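Long-range contacts in nitrate regulatory protein (Klebsiella oxytoca, PDB 4AKK), which responds to nitrate and nitrite and binds the nasF operon leader RNA to cause transcription antitermination, thereby switching on the nasFEDCBA operon: residues W83-G88 and I150-A155; C75-S80 and Q158-I163; Q201-G206 and L280-A285. All coordinates share one frame; numbering follows the deposited sequence.

Contact 1: residues W83-G88 and I150-A155; sequences WLCSGG and IAAEEA
Leu-84 makes most of this contact by reaching into the start of helix 152-167. Its CD1 methyl lies 3.6 Å from Ala-155 CB and 3.8 Å from Ala-152 CA. The two alanines lie about one turn apart on the same helix face, and their small side chains let CD1 come close to the backbone. The other methyl, CD2, meets the carbonyl oxygen of Ile-150 at 3.7 Å. With CG anti to the carbonyl carbon (chi1 -65°), the branch points at helix 152-167; there CD1 turns to the alanines and CD2 to Ile-150 O. Cys-85 adds a smaller touch from the next position, with SG 3.8 Å from Ala-152 CB. The contact is apolar and joins one helix end to one helix start. Helix 56-85 ends in a Schellman motif: Gly-88 N bonds to Trp-83 O, and Gly-87 N bonds to Leu-84 O. Gly-87, with positive phi, is its C-prime residue. On the other side, Ala-151 is the N-cap residue, and its N bonds to Glu-154 OE1 at 3.1 Å. Helix 138-147 flanks the contact, with Leu-141 against Ile-150 and Val-145 against Ala-155. Helix 180-212 covers another part, where Ala-211 touches Cys-85.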
loop_
_atom_site.group_PDB
_atom_site.type_symbol
_atom_site.label_atom_id
_atom_site.label_comp_id
_atom_site.label_asym_id
_atom_site.label_seq_id
_atom_site.Cartn_x
_atom_site.Cartn_y
_atom_site.Cartn_z
ATOM N N TRP A 83 -14.085 -10.871 -34.508
ATOM C CA TRP A 83 -13.496 -11.437 -35.706
ATOM C C TRP A 83 -13.055 -12.883 -35.479
ATOM O O TRP A 83 -13.431 -13.771 -36.244
ATOM C CB TRP A 83 -12.325 -10.564 -36.153
ATOM C CG TRP A 83 -11.483 -11.162 -37.202
ATOM C CD1 TRP A 83 -10.224 -11.657 -37.054
ATOM C CD2 TRP A 83 -11.826 -11.337 -38.581
ATOM N NE1 TRP A 83 -9.759 -12.131 -38.253
ATOM C CE2 TRP A 83 -10.720 -11.948 -39.209
ATOM C CE3 TRP A 83 -12.957 -11.038 -39.346
ATOM C CZ2 TRP A 83 -10.710 -12.265 -40.572
ATOM C CZ3 TRP A 83 -12.947 -11.356 -40.701
ATOM C CH2 TRP A 83 -11.830 -11.966 -41.297
ATOM N N LEU A 84 -12.272 -13.132 -34.422
ATOM C CA LEU A 84 -11.759 -14.485 -34.176
ATOM C C LEU A 84 -12.840 -15.485 -33.730
ATOM O O LEU A 84 -12.926 -16.584 -34.274
ATOM C CB LEU A 84 -10.575 -14.465 -33.194
ATOM C CG LEU A 84 -9.303 -13.742 -33.667
ATOM C CD1 LEU A 84 -8.355 -13.454 -32.500
ATOM C CD2 LEU A 84 -8.577 -14.511 -34.788
ATOM N N CYS A 85 -13.673 -15.098 -32.766
ATOM C CA CYS A 85 -14.746 -15.967 -32.263
ATOM C C CYS A 85 -15.830 -16.269 -33.303
ATOM O O CYS A 85 -16.548 -17.266 -33.185
ATOM C CB CYS A 85 -15.434 -15.335 -31.048
ATOM S SG CYS A 85 -14.448 -15.196 -29.526
ATOM N N SER A 86 -15.973 -15.396 -34.297
ATOM C CA SER A 86 -16.951 -15.613 -35.368
ATOM C C SER A 86 -16.316 -16.305 -36.572
ATOM O O SER A 86 -16.923 -16.399 -37.639
ATOM C CB SER A 86 -17.578 -14.291 -35.812
ATOM O OG SER A 86 -16.673 -13.583 -36.642
ATOM N N GLY A 87 -15.086 -16.777 -36.399
ATOM C CA GLY A 87 -14.388 -17.470 -37.467
ATOM C C GLY A 87 -14.188 -16.644 -38.723
ATOM O O GLY A 87 -14.306 -17.161 -39.835
ATOM N N GLY A 88 -13.884 -15.360 -38.561
ATOM C CA GLY A 88 -13.652 -14.496 -39.709
ATOM C C GLY A 88 -14.924 -14.125 -40.460
ATOM O O GLY A 88 -14.902 -13.942 -41.675
ATOM N N ILE A 150 -4.195 -17.359 -34.518
ATOM C CA ILE A 150 -4.028 -17.129 -33.089
ATOM C C ILE A 150 -5.401 -17.303 -32.474
ATOM O O ILE A 150 -6.402 -17.065 -33.141
ATOM C CB ILE A 150 -3.481 -15.717 -32.800
ATOM C CG1 ILE A 150 -3.188 -15.543 -31.306
ATOM C CG2 ILE A 150 -4.452 -14.627 -33.293
ATOM C CD1 ILE A 150 -2.481 -14.218 -30.973
ATOM N N ALA A 151 -5.465 -17.756 -31.229
ATOM C CA ALA A 151 -6.766 -17.932 -30.579
ATOM C C ALA A 151 -7.252 -16.616 -29.967
ATOM O O ALA A 151 -6.450 -15.748 -29.630
ATOM C CB ALA A 151 -6.696 -19.012 -29.520
ATOM N N ALA A 152 -8.563 -16.475 -29.814
ATOM C CA ALA A 152 -9.133 -15.252 -29.246
ATOM C C ALA A 152 -8.556 -14.913 -27.866
ATOM O O ALA A 152 -8.219 -13.754 -27.614
ATOM C CB ALA A 152 -10.658 -15.326 -29.201
ATOM N N GLU A 153 -8.426 -15.910 -26.986
ATOM C CA GLU A 153 -7.821 -15.690 -25.663
ATOM C C GLU A 153 -6.381 -15.204 -25.757
ATOM O O GLU A 153 -5.965 -14.368 -24.958
ATOM C CB GLU A 153 -7.825 -16.963 -24.804
ATOM C CG GLU A 153 -9.080 -17.778 -24.900
ATOM C CD GLU A 153 -8.988 -18.845 -25.965
ATOM O OE1 GLU A 153 -8.383 -19.905 -25.672
ATOM O OE2 GLU A 153 -9.512 -18.617 -27.086
ATOM N N GLU A 154 -5.617 -15.753 -26.702
ATOM C CA GLU A 154 -4.219 -15.350 -26.900
ATOM C C GLU A 154 -4.112 -13.903 -27.419
ATOM O O GLU A 154 -3.319 -13.108 -26.911
ATOM C CB GLU A 154 -3.480 -16.323 -27.844
ATOM C CG GLU A 154 -3.526 -17.790 -27.410
ATOM C CD GLU A 154 -2.879 -18.748 -28.427
ATOM O OE1 GLU A 154 -2.953 -18.473 -29.647
ATOM O OE2 GLU A 154 -2.303 -19.782 -28.008
ATOM N N ALA A 155 -4.915 -13.571 -28.427
ATOM C CA ALA A 155 -4.969 -12.206 -28.955
ATOM C C ALA A 155 -5.436 -11.215 -27.878
ATOM O O ALA A 155 -4.890 -10.124 -27.738
ATOM C CB ALA A 155 -5.884 -12.147 -30.168
#

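Contact 2: residues C75-S80 and Q158-I163; sequences CERGAS and QFSRII. With EDO (1,2-ethanediol), chain C.
Two antiparallel helices of the all-helical NIT domain pair here, beside a site where 1,2-ethanediol is bonded to Arg-77 and Arg-203. Their local axes come within 10.0 Å and are turned by 175°. Phe-159 points toward helix 56-85 and touches Glu-76, Arg-77 and Ser-80. Arg-77 CA sits over one face of its ring in a CH-pi contact, 4.1 Å from the centroid. Glu-76 crosses the far end of the ring, with CG 3.7 Å from Phe-159 CZ. The carboxylate goes on to a salt bridge with Arg-142. Ser-80 OG is 3.6 Å from Phe-159 CE2, but its bond is to Glu-76 O. That oxygen also accepts from Ser-80 N, on the opposite face of its plane. Arg-77 runs out extended and bends at chi3 (52°), which turns its guanidinium toward Ser-160 and Ile-163. Glu-197 of helix 180-212 holds NH1 by a salt bridge. The ethanediol, probably from the crystallisation liquor, takes a bond from Arg-77 NE to its O1 at 3.0 Å. Ser-160 OG also bonds to Thr-156 O. Ile-163 CD1 covers one guanidinium face, while at the edge Arg-77 NH1 donates to Ser-160 OG at 3.0 Å, with OG tilted out of the guanidinium plane.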
loop_
_atom_site.group_PDB
_atom_site.type_symbol
_atom_site.label_atom_id
_atom_site.label_comp_id
_atom_site.label_asym_id
_atom_site.label_seq_id
_atom_site.Cartn_x
_atom_site.Cartn_y
_atom_site.Cartn_z
ATOM N N CYS A 75 -10.719 -0.883 -28.105
ATOM C CA CYS A 75 -11.606 -1.066 -29.258
ATOM C C CYS A 75 -11.043 -2.137 -30.184
ATOM O O CYS A 75 -11.757 -3.039 -30.626
ATOM C CB CYS A 75 -11.809 0.253 -30.024
ATOM S SG CYS A 75 -12.629 1.583 -29.066
ATOM N N GLU A 76 -9.750 -2.044 -30.472
ATOM C CA GLU A 76 -9.113 -3.048 -31.320
ATOM C C GLU A 76 -9.189 -4.436 -30.674
ATOM O O GLU A 76 -9.450 -5.421 -31.348
ATOM C CB GLU A 76 -7.664 -2.674 -31.649
ATOM C CG GLU A 76 -7.044 -3.559 -32.730
ATOM C CD GLU A 76 -5.700 -3.052 -33.224
ATOM O OE1 GLU A 76 -5.242 -1.997 -32.743
ATOM O OE2 GLU A 76 -5.094 -3.712 -34.092
ATOM N N ARG A 77 -8.961 -4.519 -29.371
ATOM C CA ARG A 77 -9.045 -5.811 -28.699
ATOM C C ARG A 77 -10.421 -6.448 -28.933
ATOM O O ARG A 77 -10.521 -7.599 -29.338
ATOM C CB ARG A 77 -8.742 -5.679 -27.195
ATOM C CG ARG A 77 -8.785 -7.020 -26.427
ATOM C CD ARG A 77 -8.444 -6.836 -24.946
ATOM N NE ARG A 77 -9.259 -5.787 -24.321
ATOM C CZ ARG A 77 -8.974 -5.217 -23.152
ATOM N NH1 ARG A 77 -7.886 -5.593 -22.478
ATOM N NH2 ARG A 77 -9.768 -4.260 -22.656
ATOM N N GLY A 78 -11.479 -5.684 -28.678
ATOM C CA GLY A 78 -12.833 -6.182 -28.825
ATOM C C GLY A 78 -13.205 -6.563 -30.242
ATOM O O GLY A 78 -13.858 -7.586 -30.463
ATOM N N ALA A 79 -12.794 -5.751 -31.211
ATOM C CA ALA A 79 -13.035 -6.090 -32.613
ATOM C C ALA A 79 -12.321 -7.385 -33.009
ATOM O O ALA A 79 -12.928 -8.277 -33.602
ATOM C CB ALA A 79 -12.617 -4.935 -33.536
ATOM N N SER A 80 -11.033 -7.485 -32.682
ATOM C CA SER A 80 -10.260 -8.692 -32.967
ATOM C C SER A 80 -10.931 -9.909 -32.341
ATOM O O SER A 80 -10.962 -10.983 -32.922
ATOM C CB SER A 80 -8.828 -8.555 -32.446
ATOM O OG SER A 80 -8.232 -7.374 -32.963
ATOM N N GLN A 158 -2.563 -10.577 -25.349
ATOM C CA GLN A 158 -1.489 -9.722 -25.852
ATOM C C GLN A 158 -1.897 -8.242 -25.929
ATOM O O GLN A 158 -1.105 -7.363 -25.591
ATOM C CB GLN A 158 -0.970 -10.232 -27.202
ATOM C CG GLN A 158 -0.394 -11.644 -27.123
ATOM C CD GLN A 158 0.277 -12.084 -28.413
ATOM O OE1 GLN A 158 0.503 -11.135 -29.321
ATOM N NE2 GLN A 158 0.590 -13.264 -28.591
ATOM N N PHE A 159 -3.124 -7.967 -26.359
ATOM C CA PHE A 159 -3.652 -6.608 -26.273
ATOM C C PHE A 159 -3.658 -6.146 -24.814
ATOM O O PHE A 159 -3.222 -5.039 -24.499
ATOM C CB PHE A 159 -5.066 -6.517 -26.851
ATOM C CG PHE A 159 -5.108 -6.460 -28.350
ATOM C CD1 PHE A 159 -4.601 -5.364 -29.028
ATOM C CD2 PHE A 159 -5.639 -7.504 -29.079
ATOM C CE1 PHE A 159 -4.626 -5.313 -30.411
ATOM C CE2 PHE A 159 -5.664 -7.463 -30.460
ATOM C CZ PHE A 159 -5.158 -6.368 -31.126
ATOM N N SER A 160 -4.154 -7.006 -23.924
ATOM C CA SER A 160 -4.256 -6.657 -22.520
ATOM C C SER A 160 -2.896 -6.317 -21.926
ATOM O O SER A 160 -2.806 -5.460 -21.057
ATOM C CB SER A 160 -4.891 -7.799 -21.726
ATOM O OG SER A 160 -6.224 -8.018 -22.143
ATOM N N ARG A 161 -1.850 -7.016 -22.369
ATOM C CA ARG A 161 -0.499 -6.790 -21.857
ATOM C C ARG A 161 0.069 -5.434 -22.299
ATOM O O ARG A 161 0.685 -4.727 -21.506
ATOM C CB ARG A 161 0.437 -7.920 -22.285
ATOM C CG ARG A 161 1.904 -7.619 -22.012
ATOM C CD ARG A 161 2.791 -8.809 -22.314
ATOM N NE ARG A 161 2.786 -9.145 -23.735
ATOM C CZ ARG A 161 3.541 -10.093 -24.280
ATOM N NH1 ARG A 161 4.372 -10.799 -23.524
ATOM N NH2 ARG A 161 3.464 -10.334 -25.583
ATOM N N ILE A 162 -0.138 -5.076 -23.565
ATOM C CA ILE A 162 0.260 -3.760 -24.046
ATOM C C ILE A 162 -0.449 -2.674 -23.238
ATOM O O ILE A 162 0.159 -1.695 -22.799
ATOM C CB ILE A 162 -0.080 -3.587 -25.534
ATOM C CG1 ILE A 162 0.799 -4.510 -26.383
ATOM C CG2 ILE A 162 0.116 -2.129 -25.962
ATOM C CD1 ILE A 162 0.423 -4.552 -27.849
ATOM N N ILE A 163 -1.742 -2.878 -23.029
ATOM C CA ILE A 163 -2.564 -1.956 -22.259
ATOM C C ILE A 163 -2.099 -1.769 -20.813
ATOM O O ILE A 163 -2.052 -0.645 -20.298
ATOM C CB ILE A 163 -4.062 -2.382 -22.302
ATOM C CG1 ILE A 163 -4.631 -2.112 -23.706
ATOM C CG2 ILE A 163 -4.855 -1.615 -21.242
ATOM C CD1 ILE A 163 -5.971 -2.810 -24.012
HETATM C C1 EDO C . -12.361 -6.643 -24.680
HETATM O O1 EDO C . -11.972 -5.686 -25.665
HETATM C C2 EDO C . -13.686 -7.301 -25.049
HETATM O O2 EDO C . -13.638 -8.126 -26.221
#

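Contact 3: residues Q201-G206 and L280-A285; sequences QERALG and LRWFCA. With EDO (1,2-ethanediol), chain C.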
loop_
_atom_site.group_PDB
_atom_site.type_symbol
_atom_site.label_atom_id
_atom_site.label_comp_id
_atom_site.label_asym_id
_atom_site.label_seq_id
_atom_site.Cartn_x
_atom_site.Cartn_y
_atom_site.Cartn_z
ATOM N N GLN A 201 -11.828 -6.245 -19.946
ATOM C CA GLN A 201 -11.475 -7.657 -19.825
ATOM C C GLN A 201 -12.690 -8.524 -19.500
ATOM O O GLN A 201 -12.791 -9.647 -19.992
ATOM C CB GLN A 201 -10.344 -7.869 -18.805
ATOM C CG GLN A 201 -9.049 -7.218 -19.251
ATOM C CD GLN A 201 -7.936 -7.386 -18.248
ATOM O OE1 GLN A 201 -7.994 -8.270 -17.393
ATOM N NE2 GLN A 201 -6.910 -6.540 -18.347
ATOM N N GLU A 202 -13.604 -8.006 -18.679
ATOM C CA GLU A 202 -14.909 -8.655 -18.486
ATOM C C GLU A 202 -15.639 -8.901 -19.818
ATOM O O GLU A 202 -16.218 -9.973 -20.034
ATOM C CB GLU A 202 -15.811 -7.814 -17.575
ATOM C CG GLU A 202 -17.197 -8.424 -17.318
ATOM C CD GLU A 202 -18.157 -7.443 -16.645
ATOM O OE1 GLU A 202 -17.681 -6.418 -16.105
ATOM O OE2 GLU A 202 -19.387 -7.697 -16.654
ATOM N N ARG A 203 -15.635 -7.909 -20.703
ATOM C CA ARG A 203 -16.324 -8.066 -21.984
ATOM C C ARG A 203 -15.696 -9.234 -22.757
ATOM O O ARG A 203 -16.391 -10.149 -23.191
ATOM C CB ARG A 203 -16.274 -6.776 -22.818
ATOM C CG ARG A 203 -16.818 -6.962 -24.261
ATOM C CD ARG A 203 -16.782 -5.667 -25.089
ATOM N NE ARG A 203 -15.417 -5.243 -25.394
ATOM C CZ ARG A 203 -15.096 -4.146 -26.078
ATOM N NH1 ARG A 203 -16.044 -3.336 -26.556
ATOM N NH2 ARG A 203 -13.819 -3.855 -26.288
ATOM N N ALA A 204 -14.370 -9.213 -22.884
ATOM C CA ALA A 204 -13.636 -10.253 -23.613
ATOM C C ALA A 204 -13.844 -11.658 -23.047
ATOM O O ALA A 204 -14.068 -12.608 -23.783
ATOM C CB ALA A 204 -12.136 -9.913 -23.663
ATOM N N LEU A 205 -13.760 -11.798 -21.735
ATOM C CA LEU A 205 -13.903 -13.117 -21.134
ATOM C C LEU A 205 -15.329 -13.640 -21.296
ATOM O O LEU A 205 -15.538 -14.800 -21.638
ATOM C CB LEU A 205 -13.506 -13.076 -19.658
ATOM C CG LEU A 205 -12.014 -12.776 -19.433
ATOM C CD1 LEU A 205 -11.722 -12.584 -17.956
ATOM C CD2 LEU A 205 -11.107 -13.856 -20.032
ATOM N N GLY A 206 -16.311 -12.776 -21.052
ATOM C CA GLY A 206 -17.699 -13.184 -21.165
ATOM C C GLY A 206 -18.056 -13.594 -22.585
ATOM O O GLY A 206 -18.796 -14.553 -22.784
ATOM N N LEU A 280 -22.868 -11.967 -28.832
ATOM C CA LEU A 280 -23.051 -10.657 -29.457
ATOM C C LEU A 280 -23.876 -9.728 -28.581
ATOM O O LEU A 280 -23.569 -8.542 -28.452
ATOM C CB LEU A 280 -23.711 -10.805 -30.832
ATOM C CG LEU A 280 -22.832 -11.415 -31.920
ATOM C CD1 LEU A 280 -23.621 -11.534 -33.227
ATOM C CD2 LEU A 280 -21.577 -10.564 -32.108
ATOM N N ARG A 281 -24.926 -10.274 -27.975
ATOM C CA ARG A 281 -25.781 -9.499 -27.086
ATOM C C ARG A 281 -24.918 -8.978 -25.927
ATOM O O ARG A 281 -24.981 -7.804 -25.547
ATOM C CB ARG A 281 -26.915 -10.396 -26.576
ATOM C CG ARG A 281 -28.142 -9.668 -26.052
ATOM C CD ARG A 281 -29.023 -9.157 -27.187
ATOM N NE ARG A 281 -29.487 -10.232 -28.065
ATOM C CZ ARG A 281 -30.365 -10.066 -29.054
ATOM N NH1 ARG A 281 -30.881 -8.865 -29.289
ATOM N NH2 ARG A 281 -30.731 -11.100 -29.805
ATOM N N TRP A 282 -24.090 -9.867 -25.388
ATOM C CA TRP A 282 -23.164 -9.522 -24.314
ATOM C C TRP A 282 -22.198 -8.445 -24.786
ATOM O O TRP A 282 -22.061 -7.396 -24.158
ATOM C CB TRP A 282 -22.392 -10.778 -23.899
ATOM C CG TRP A 282 -21.202 -10.528 -23.008
ATOM C CD1 TRP A 282 -19.894 -10.419 -23.387
ATOM C CD2 TRP A 282 -21.218 -10.387 -21.586
ATOM N NE1 TRP A 282 -19.096 -10.215 -22.290
ATOM C CE2 TRP A 282 -19.884 -10.193 -21.170
ATOM C CE3 TRP A 282 -22.232 -10.414 -20.620
ATOM C CZ2 TRP A 282 -19.539 -10.023 -19.834
ATOM C CZ3 TRP A 282 -21.887 -10.241 -19.290
ATOM C CH2 TRP A 282 -20.551 -10.048 -18.911
ATOM N N PHE A 283 -21.540 -8.708 -25.904
ATOM C CA PHE A 283 -20.523 -7.800 -26.421
ATOM C C PHE A 283 -21.082 -6.388 -26.627
ATOM O O PHE A 283 -20.478 -5.394 -26.217
ATOM C CB PHE A 283 -19.936 -8.341 -27.736
ATOM C CG PHE A 283 -18.826 -7.489 -28.289
ATOM C CD1 PHE A 283 -17.513 -7.676 -27.870
ATOM C CD2 PHE A 283 -19.092 -6.489 -29.211
ATOM C CE1 PHE A 283 -16.487 -6.893 -28.377
ATOM C CE2 PHE A 283 -18.070 -5.698 -29.720
ATOM C CZ PHE A 283 -16.769 -5.898 -29.297
ATOM N N CYS A 284 -22.254 -6.312 -27.249
ATOM C CA CYS A 284 -22.846 -5.026 -27.593
ATOM C C CYS A 284 -23.252 -4.252 -26.360
ATOM O O CYS A 284 -22.957 -3.060 -26.250
ATOM C CB CYS A 284 -24.035 -5.202 -28.547
ATOM S SG CYS A 284 -23.510 -5.744 -30.207
ATOM N N ALA A 285 -23.921 -4.928 -25.429
ATOM C CA ALA A 285 -24.250 -4.292 -24.163
ATOM C C ALA A 285 -22.990 -3.761 -23.477
ATOM O O ALA A 285 -22.984 -2.640 -22.966
ATOM C CB ALA A 285 -24.999 -5.257 -23.252
HETATM C C1 EDO C . -12.361 -6.643 -24.680
HETATM O O1 EDO C . -11.972 -5.686 -25.665
HETATM C C2 EDO C . -13.686 -7.301 -25.049
HETATM O O2 EDO C . -13.638 -8.126 -26.221
#
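Trp-282 donates from its indole NE1 to Arg-203 O across the two helices, at 2.9 Å. The oxygen lies almost in the indole plane, and NE1 meets one of its lone pairs in the carbonyl plane. This bond and Gly-206 probably help hold the ring's rotation about CB-CG. The side chain starts with CG anti to the backbone N (chi1 168°), which carries the indole across to helix 180-212. There one face rests on the backbone of Gly-206, whose CA is 3.2 Å above the ring plane of Trp-282. Gly-206 has no side chain, and the indole wedges in with its edge toward the carbonyls of Glu-202 and Arg-203. The six-membered ring reaches further along, and its CH2 is 3.5 Å from Glu-202 OE2. The Glu-202 side chain is extended, runs about at right angles to that of Trp-282, and ends in salt bridges with Arg-263 and Arg-289. The two helices run antiparallel within the NIT domain, their local axes 9.4 Å apart. Arg-203 and Phe-283 form the second half of the contact. The arginine is straight up to CD and then bends at chi3 (68°). This brings its guanidinium nearly parallel to the phenyl ring (13° between planes) but shifted to the CE1/CZ rim. Phe-283 CE1, not the ring centre, lies 3.4 Å above the guanidinium plane of Arg-203. Arg-203 CD also touches Phe-283 CD1, at 3.5 Å. Thr-287, one turn after Phe-283, accepts from NH1. At the guanidinium edge Arg-203 NH2 bonds to O1 of an ethanediol at 2.7 Å. That molecule, probably from the crystallisation liquor, is doubtfully placed in detail.

In the fold
All three contacts lie in the NIT domain. Contacts 1 and 2 both join helix 56-85 to helix 152-167, and their centres are 12 Å apart. Along the chain, contact 1 falls between the two segments of contact 2. Contact 3 follows in series and joins helix 180-212 to helix 277-312. Its centre is 13 Å from contact 2 and 14 Å from contact 1. Contacts 2 and 3 touch directly. One ethanediol, bonded to Arg-77 and Arg-203, also bridges them. A small polar molecule between two arginines from different helix pairs is consistent with a place for a small anion in a nitrate-sensing domain, but does not show one; the molecule modelled there is ethanediol.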